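Local atomic coordinates of PA1221 (Pseudomonas aeruginosa, PDB entry 4DG8), a protein that belongs to the ANL clan of AMP-binding enzymes, binds adenosine monophosphate, and also carries a sequence region of the phosphopantetheine attachment family. Residues E71-P76 against D124-L129; L208-L213 against G238-G243. All coordinates share one frame; numbering follows the deposited sequence.

Contact 1. Residues E71-P76 against D124-L129; sequences EHYPQP and DCRLIL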
ATOM      1  N   GLU A  71       1.692  23.382  17.693  1.00 34.39           N
ATOM      2  CA  GLU A  71       2.383  24.650  17.885  1.00 34.67           C
ATOM      3  C   GLU A  71       2.874  25.216  16.548  1.00 31.67           C
ATOM      4  O   GLU A  71       2.746  26.412  16.296  1.00 30.89           O
ATOM      5  CB  GLU A  71       3.539  24.539  18.876  1.00 36.11           C
ATOM      6  CG  GLU A  71       4.375  25.812  18.902  1.00 45.77           C
ATOM      7  CD  GLU A  71       5.424  25.823  19.998  1.00 61.53           C
ATOM      8  OE1 GLU A  71       6.141  24.804  20.161  1.00 62.72           O
ATOM      9  OE2 GLU A  71       5.531  26.865  20.690  1.00 66.67           O
ATOM     10  N   HIS A  72       3.428  24.362  15.693  1.00 23.22           N
ATOM     11  CA  HIS A  72       3.832  24.816  14.355  1.00 34.16           C
ATOM     12  C   HIS A  72       2.649  24.973  13.382  1.00 31.88           C
ATOM     13  O   HIS A  72       2.624  25.898  12.582  1.00 33.84           O
ATOM     14  CB  HIS A  72       4.865  23.874  13.733  1.00 42.42           C
ATOM     15  CG  HIS A  72       6.164  23.821  14.473  1.00 61.68           C
ATOM     16  ND1 HIS A  72       6.239  23.791  15.849  1.00 71.86           N
ATOM     17  CD2 HIS A  72       7.442  23.768  14.025  1.00 68.48           C
ATOM     18  CE1 HIS A  72       7.505  23.732  16.218  1.00 79.42           C
ATOM     19  NE2 HIS A  72       8.256  23.716  15.131  1.00 77.13           N
ATOM     20  N   TYR A  73       1.687  24.056  13.437  1.00 22.99           N
ATOM     21  CA  TYR A  73       0.550  24.093  12.514  1.00 26.71           C
ATOM     22  C   TYR A  73      -0.775  24.004  13.278  1.00 28.50           C
ATOM     23  O   TYR A  73      -1.349  22.931  13.416  1.00 25.43           O
ATOM     24  CB  TYR A  73       0.690  22.991  11.439  1.00 23.22           C
ATOM     25  CG  TYR A  73       2.012  23.110  10.709  1.00 20.16           C
ATOM     26  CD1 TYR A  73       2.181  24.041   9.689  1.00 23.24           C
ATOM     27  CD2 TYR A  73       3.112  22.333  11.075  1.00 29.63           C
ATOM     28  CE1 TYR A  73       3.380  24.186   9.043  1.00 24.37           C
ATOM     29  CE2 TYR A  73       4.333  22.476  10.437  1.00 25.73           C
ATOM     30  CZ  TYR A  73       4.462  23.405   9.421  1.00 36.15           C
ATOM     31  OH  TYR A  73       5.669  23.560   8.766  1.00 36.01           O
ATOM     32  N   PRO A  74      -1.253  25.151  13.791  1.00 32.33           N
ATOM     33  CA  PRO A  74      -2.411  25.184  14.694  1.00 31.13           C
ATOM     34  C   PRO A  74      -3.767  24.876  14.034  1.00 32.62           C
ATOM     35  O   PRO A  74      -4.711  24.501  14.738  1.00 33.15           O
ATOM     36  CB  PRO A  74      -2.376  26.611  15.258  1.00 34.17           C
ATOM     37  CG  PRO A  74      -1.661  27.420  14.206  1.00 33.91           C
ATOM     38  CD  PRO A  74      -0.668  26.487  13.570  1.00 33.48           C
ATOM     39  N   GLN A  75      -3.872  25.063  12.720  1.00 24.85           N
ATOM     40  CA  GLN A  75      -5.111  24.753  11.994  1.00 22.17           C
ATOM     41  C   GLN A  75      -4.970  23.431  11.248  1.00 26.79           C
ATOM     42  O   GLN A  75      -3.999  23.223  10.513  1.00 23.80           O
ATOM     43  CB  GLN A  75      -5.471  25.852  10.996  1.00 28.24           C
ATOM     44  CG  GLN A  75      -5.727  27.215  11.626  1.00 33.21           C
ATOM     45  CD  GLN A  75      -6.078  28.263  10.589  1.00 32.52           C
ATOM     46  OE1 GLN A  75      -5.394  28.396   9.565  1.00 23.74           O
ATOM     47  NE2 GLN A  75      -7.158  29.010  10.838  1.00 30.04           N
ATOM     48  N   PRO A  76      -5.946  22.536  11.432  1.00 21.61           N
ATOM     49  CA  PRO A  76      -5.885  21.174  10.883  1.00 24.51           C
ATOM     50  C   PRO A  76      -5.859  21.164   9.351  1.00 24.72           C
ATOM     51  O   PRO A  76      -6.363  22.094   8.717  1.00 20.91           O
ATOM     52  CB  PRO A  76      -7.182  20.523  11.403  1.00 24.63           C
ATOM     53  CG  PRO A  76      -8.116  21.673  11.696  1.00 31.63           C
ATOM     54  CD  PRO A  76      -7.228  22.829  12.105  1.00 29.30           C
ATOM     55  N   ASP A 124       2.159  20.034  -0.885  1.00 30.27           N
ATOM     56  CA  ASP A 124       2.398  21.066   0.117  1.00 30.30           C
ATOM     57  C   ASP A 124       2.810  20.464   1.471  1.00 24.11           C
ATOM     58  O   ASP A 124       2.351  20.892   2.528  1.00 25.63           O
ATOM     59  CB  ASP A 124       1.187  21.999   0.243  1.00 29.50           C
ATOM     60  CG  ASP A 124       1.527  23.295   0.951  1.00 33.87           C
ATOM     61  OD1 ASP A 124       2.716  23.693   0.930  1.00 31.57           O
ATOM     62  OD2 ASP A 124       0.611  23.920   1.527  1.00 34.47           O
ATOM     63  N   CYS A 125       3.708  19.481   1.434  1.00 25.95           N
ATOM     64  CA  CYS A 125       4.212  18.894   2.666  1.00 22.54           C
ATOM     65  C   CYS A 125       5.074  19.929   3.359  1.00 30.37           C
ATOM     66  O   CYS A 125       6.074  20.378   2.808  1.00 31.78           O
ATOM     67  CB  CYS A 125       5.047  17.657   2.365  1.00 16.06           C
ATOM     68  SG  CYS A 125       5.735  16.851   3.845  1.00 22.22           S
ATOM     69  N   ARG A 126       4.678  20.300   4.573  1.00 24.71           N
ATOM     70  CA  ARG A 126       5.262  21.461   5.244  1.00 33.90           C
ATOM     71  C   ARG A 126       6.542  21.139   6.006  1.00 33.30           C
ATOM     72  O   ARG A 126       7.392  21.992   6.190  1.00 30.91           O
ATOM     73  CB  ARG A 126       4.241  22.116   6.185  1.00 32.04           C
ATOM     74  CG  ARG A 126       2.861  22.369   5.552  1.00 30.70           C
ATOM     75  CD  ARG A 126       2.879  23.504   4.528  1.00 25.95           C
ATOM     76  NE  ARG A 126       3.081  24.804   5.166  1.00 22.79           N
ATOM     77  CZ  ARG A 126       2.141  25.477   5.825  1.00 29.77           C
ATOM     78  NH1 ARG A 126       0.913  24.981   5.931  1.00 29.98           N
ATOM     79  NH2 ARG A 126       2.430  26.656   6.371  1.00 26.58           N
ATOM     80  N   LEU A 127       6.624  19.921   6.518  1.00 26.15           N
ATOM     81  CA  LEU A 127       7.690  19.553   7.425  1.00 18.78           C
ATOM     82  C   LEU A 127       7.858  18.033   7.387  1.00 28.82           C
ATOM     83  O   LEU A 127       6.881  17.292   7.218  1.00 29.17           O
ATOM     84  CB  LEU A 127       7.319  20.025   8.838  1.00 20.99           C
ATOM     85  CG  LEU A 127       8.256  19.613   9.976  1.00 33.15           C
ATOM     86  CD1 LEU A 127       9.659  20.122   9.669  1.00 45.81           C
ATOM     87  CD2 LEU A 127       7.765  20.155  11.308  1.00 30.38           C
ATOM     88  N   ILE A 128       9.082  17.559   7.571  1.00 23.50           N
ATOM     89  CA  ILE A 128       9.314  16.127   7.566  1.00 22.51           C
ATOM     90  C   ILE A 128       9.890  15.699   8.910  1.00 31.64           C
ATOM     91  O   ILE A 128      10.923  16.222   9.352  1.00 30.00           O
ATOM     92  CB  ILE A 128      10.272  15.696   6.433  1.00 22.03           C
ATOM     93  CG1 ILE A 128       9.675  16.017   5.056  1.00 29.68           C
ATOM     94  CG2 ILE A 128      10.617  14.195   6.553  1.00 19.68           C
ATOM     95  CD1 ILE A 128      10.674  15.870   3.914  1.00 32.07           C
ATOM     96  N   LEU A 129       9.239  14.730   9.547  1.00 29.15           N
ATOM     97  CA  LEU A 129       9.703  14.256  10.847  1.00 20.59           C
ATOM     98  C   LEU A 129      10.717  13.154  10.616  1.00 24.02           C
ATOM     99  O   LEU A 129      10.361  12.079  10.165  1.00 23.86           O
ATOM    100  CB  LEU A 129       8.522  13.707  11.643  1.00 25.82           C
ATOM    101  CG  LEU A 129       7.473  14.754  12.010  1.00 25.18           C
ATOM    102  CD1 LEU A 129       6.331  14.108  12.778  1.00 25.65           C
ATOM    103  CD2 LEU A 129       8.138  15.856  12.836  1.00 22.20           C
TER

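Contact 2. Residues L208-L213 against G238-G243; sequences LVNSPL and GPLDPG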
ATOM      1  N   LEU A 208       2.254  -8.291  12.104  1.00 26.44           N
ATOM      2  CA  LEU A 208       3.564  -8.029  11.576  1.00 25.16           C
ATOM      3  C   LEU A 208       3.501  -6.673  10.877  1.00 21.17           C
ATOM      4  O   LEU A 208       2.656  -6.453  10.014  1.00 24.49           O
ATOM      5  CB  LEU A 208       3.933  -9.113  10.569  1.00 20.39           C
ATOM      6  CG  LEU A 208       5.215  -8.829   9.789  1.00 30.92           C
ATOM      7  CD1 LEU A 208       6.386  -8.806  10.742  1.00 25.59           C
ATOM      8  CD2 LEU A 208       5.434  -9.871   8.704  1.00 28.53           C
ATOM      9  N   VAL A 209       4.372  -5.760  11.280  1.00 18.73           N
ATOM     10  CA  VAL A 209       4.520  -4.493  10.587  1.00 21.38           C
ATOM     11  C   VAL A 209       5.814  -4.536   9.796  1.00 26.59           C
ATOM     12  O   VAL A 209       6.910  -4.512  10.358  1.00 30.90           O
ATOM     13  CB  VAL A 209       4.532  -3.300  11.555  1.00 20.43           C
ATOM     14  CG1 VAL A 209       4.903  -1.984  10.804  1.00 20.11           C
ATOM     15  CG2 VAL A 209       3.200  -3.188  12.262  1.00 12.30           C
ATOM     16  N   ASN A 210       5.646  -4.619   8.483  1.00 28.85           N
ATOM     17  CA  ASN A 210       6.704  -4.893   7.529  1.00 22.90           C
ATOM     18  C   ASN A 210       6.694  -3.953   6.291  1.00 25.04           C
ATOM     19  O   ASN A 210       7.731  -3.450   5.861  1.00 31.71           O
ATOM     20  CB  ASN A 210       6.716  -6.387   7.167  1.00 28.88           C
ATOM     21  CG  ASN A 210       7.752  -6.716   6.113  1.00 31.91           C
ATOM     22  OD1 ASN A 210       8.955  -6.570   6.339  1.00 29.57           O
ATOM     23  ND2 ASN A 210       7.287  -7.149   4.947  1.00 25.18           N
ATOM     24  N   SER A 211       5.539  -3.857   5.640  1.00 21.78           N
ATOM     25  CA  SER A 211       5.332  -2.974   4.488  1.00 22.28           C
ATOM     26  C   SER A 211       5.673  -1.516   4.779  1.00 22.98           C
ATOM     27  O   SER A 211       5.152  -0.941   5.715  1.00 35.26           O
ATOM     28  CB  SER A 211       3.878  -3.066   4.008  1.00 23.04           C
ATOM     29  OG  SER A 211       3.502  -4.409   3.789  1.00 25.31           O
ATOM     30  N   PRO A 212       6.559  -0.908   3.968  1.00 31.78           N
ATOM     31  CA  PRO A 212       6.892   0.503   4.225  1.00 33.80           C
ATOM     32  C   PRO A 212       5.677   1.400   4.048  1.00 26.88           C
ATOM     33  O   PRO A 212       4.724   1.007   3.356  1.00 23.22           O
ATOM     34  CB  PRO A 212       7.958   0.810   3.165  1.00 36.41           C
ATOM     35  CG  PRO A 212       8.595  -0.524   2.892  1.00 31.27           C
ATOM     36  CD  PRO A 212       7.450  -1.510   2.962  1.00 28.47           C
ATOM     37  N   LEU A 213       5.711   2.586   4.653  1.00 22.27           N
ATOM     38  CA  LEU A 213       4.567   3.502   4.615  1.00 26.27           C
ATOM     39  C   LEU A 213       4.213   4.068   3.230  1.00 29.95           C
ATOM     40  O   LEU A 213       3.219   4.775   3.083  1.00 33.57           O
ATOM     41  CB  LEU A 213       4.767   4.654   5.590  1.00 30.88           C
ATOM     42  CG  LEU A 213       4.715   4.341   7.078  1.00 30.87           C
ATOM     43  CD1 LEU A 213       5.342   5.518   7.857  1.00 23.46           C
ATOM     44  CD2 LEU A 213       3.265   4.040   7.519  1.00 22.60           C
ATOM     45  N   GLY A 238      15.397  -7.149   9.930  1.00 37.60           N
ATOM     46  CA  GLY A 238      16.052  -7.182   8.638  1.00 32.95           C
ATOM     47  C   GLY A 238      15.048  -7.512   7.546  1.00 30.52           C
ATOM     48  O   GLY A 238      13.875  -7.769   7.846  1.00 20.36           O
ATOM     49  N   PRO A 239      15.503  -7.505   6.276  1.00 24.53           N
ATOM     50  CA  PRO A 239      14.610  -7.819   5.156  1.00 22.04           C
ATOM     51  C   PRO A 239      13.847  -9.113   5.435  1.00 27.70           C
ATOM     52  O   PRO A 239      14.439 -10.130   5.815  1.00 27.52           O
ATOM     53  CB  PRO A 239      15.568  -8.025   3.987  1.00 22.39           C
ATOM     54  CG  PRO A 239      16.798  -7.174   4.334  1.00 29.05           C
ATOM     55  CD  PRO A 239      16.899  -7.265   5.851  1.00 24.26           C
ATOM     56  N   LEU A 240      12.535  -9.078   5.246  1.00 24.48           N
ATOM     57  CA  LEU A 240      11.732 -10.230   5.617  1.00 24.83           C
ATOM     58  C   LEU A 240      12.083 -11.446   4.756  1.00 30.18           C
ATOM     59  O   LEU A 240      12.039 -11.390   3.530  1.00 34.05           O
ATOM     60  CB  LEU A 240      10.244  -9.911   5.529  1.00 27.75           C
ATOM     61  CG  LEU A 240       9.390 -10.964   6.240  1.00 36.95           C
ATOM     62  CD1 LEU A 240       9.514 -10.814   7.748  1.00 32.36           C
ATOM     63  CD2 LEU A 240       7.943 -10.879   5.812  1.00 44.11           C
ATOM     64  N   ASP A 241      12.442 -12.533   5.429  1.00 29.54           N
ATOM     65  CA  ASP A 241      12.756 -13.806   4.806  1.00 24.78           C
ATOM     66  C   ASP A 241      12.285 -14.888   5.794  1.00 25.54           C
ATOM     67  O   ASP A 241      11.655 -14.560   6.791  1.00 23.77           O
ATOM     68  CB  ASP A 241      14.259 -13.925   4.478  1.00 23.55           C
ATOM     69  CG  ASP A 241      15.141 -13.886   5.712  1.00 35.48           C
ATOM     70  OD1 ASP A 241      14.646 -14.132   6.844  1.00 36.42           O
ATOM     71  OD2 ASP A 241      16.352 -13.606   5.544  1.00 36.87           O
ATOM     72  N   PRO A 242      12.550 -16.176   5.511  1.00 24.08           N
ATOM     73  CA  PRO A 242      12.004 -17.208   6.410  1.00 22.13           C
ATOM     74  C   PRO A 242      12.526 -17.109   7.831  1.00 30.95           C
ATOM     75  O   PRO A 242      11.759 -17.297   8.771  1.00 29.72           O
ATOM     76  CB  PRO A 242      12.492 -18.512   5.785  1.00 27.24           C
ATOM     77  CG  PRO A 242      12.640 -18.191   4.312  1.00 20.83           C
ATOM     78  CD  PRO A 242      13.128 -16.748   4.285  1.00 16.09           C
ATOM     79  N   GLY A 243      13.818 -16.837   7.983  1.00 28.53           N
ATOM     80  CA  GLY A 243      14.421 -16.742   9.297  1.00 27.72           C
ATOM     81  C   GLY A 243      13.861 -15.574  10.088  1.00 25.50           C
ATOM     82  O   GLY A 243      13.428 -15.739  11.234  1.00 32.07           O
TER
HETATM   83  O   HOH W   1      11.379  -6.372   4.867  1.00 23.69           O

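Contact 1. Residues E71-P76 against D124-L129
Over one face of the R126 guanidinium stands a single ring atom, CE1 of Y73, above the centre of the group and 3.7 Å from its plane. The two flat groups are far from parallel, their planes turned 71° apart, and NH2 of R126 comes to the edge of the tyrosine ring, in the ring plane. This is therefore not a flat stack. Nearer the backbone, the CB atoms of R126 and L127 approach the ring obliquely. The hydroxyl end bears much of the touch, with Y73 OH 3.3 Å from R126 CB and 3.9 Å from L127 CB; along the adjoining ring side, Y73 CE2 lies 4.2 Å from L127 CB. Bends of -72° at chi2 and -70° at chi3 curl the arginine chain so that its guanidinium sits at the ring.

Each residue type suits its place. L127 is buried and also packs on L80 and V144; exposed R126 can keep its charge near water while its CB and CG lie alongside the CE1 side of the tyrosine. The long ring of Y73 reaches from the turn to the strand, its hydroxyl end arriving against CB of both R126 and L127. The backbone carbonyl of Y73 accepts a hydrogen bond from H102 NE2, a second tie for the turn after the helix.

Y73 is the first residue beyond helix 55-72, and D124 ends helix 113-123 in a Schellman motif. In this alpha/beta fold, the contact sets the turn after helix 55-72, which leads to strand 79-83, against the early part of strand 125-130, the parallel neighbour of 79-83.

Contact 2. Residues L208-L213 against G238-G243
L240 meets the amide of N210 at its first side-chain carbon: CB of L240 stands 3.7 Å from OD1 of N210 and somewhat farther from ND2. Beyond CG, the CD2 branch passes the same amide, with L240 CD2 3.9 Å from N210 ND2. It ends tip to tip against L208, where the two CD2 atoms of L208 and L240 are 4.0 Å apart. N210 holds CG anti to its backbone N (chi1 177°), which extends the amide across to L240. The L240 side chain also packs on L245, L248 and L259, an apolar setting that suits both L208 and L240.

The polar bridge is a water molecule: it donates to N210 OD1 at 2.8 Å and accepts from L240 N at 3.0 Å. OD1 also receives a hydrogen bond from N235 ND2, so two donors grip it and should restrain rotation of the amide. Asparagine fits here because its carbonyl can take both bonds while its flat group lies against a leucine. No direct hydrogen bond joins the two segments; the chemistry implies a joint made of leucine packing against leucine and amide, together with a water-mediated link from side chain to backbone.

How the contacts relate
From the N terminus, the chain runs through helix 55-72 into contact 1, which closes a loop over residues 77-123. That loop holds strand 79-83, helix 88-99, strand 103-106 and helix 113-123, and the contact brings the turn after helix 55-72 against strand 125-130 of the seven-stranded sheet. Contact 2 opens later and closes a shorter loop, residues 214-237, containing helix 217-226 and strand 231-234. It ties the end of strand 206-209 of the four-stranded sheet to the approach to helix 242-250. The loops follow in series, neither nesting nor crossing. The centres of contact 1 and contact 2 lie about 30 Å apart and their nearest atoms about 9 Å, without touching.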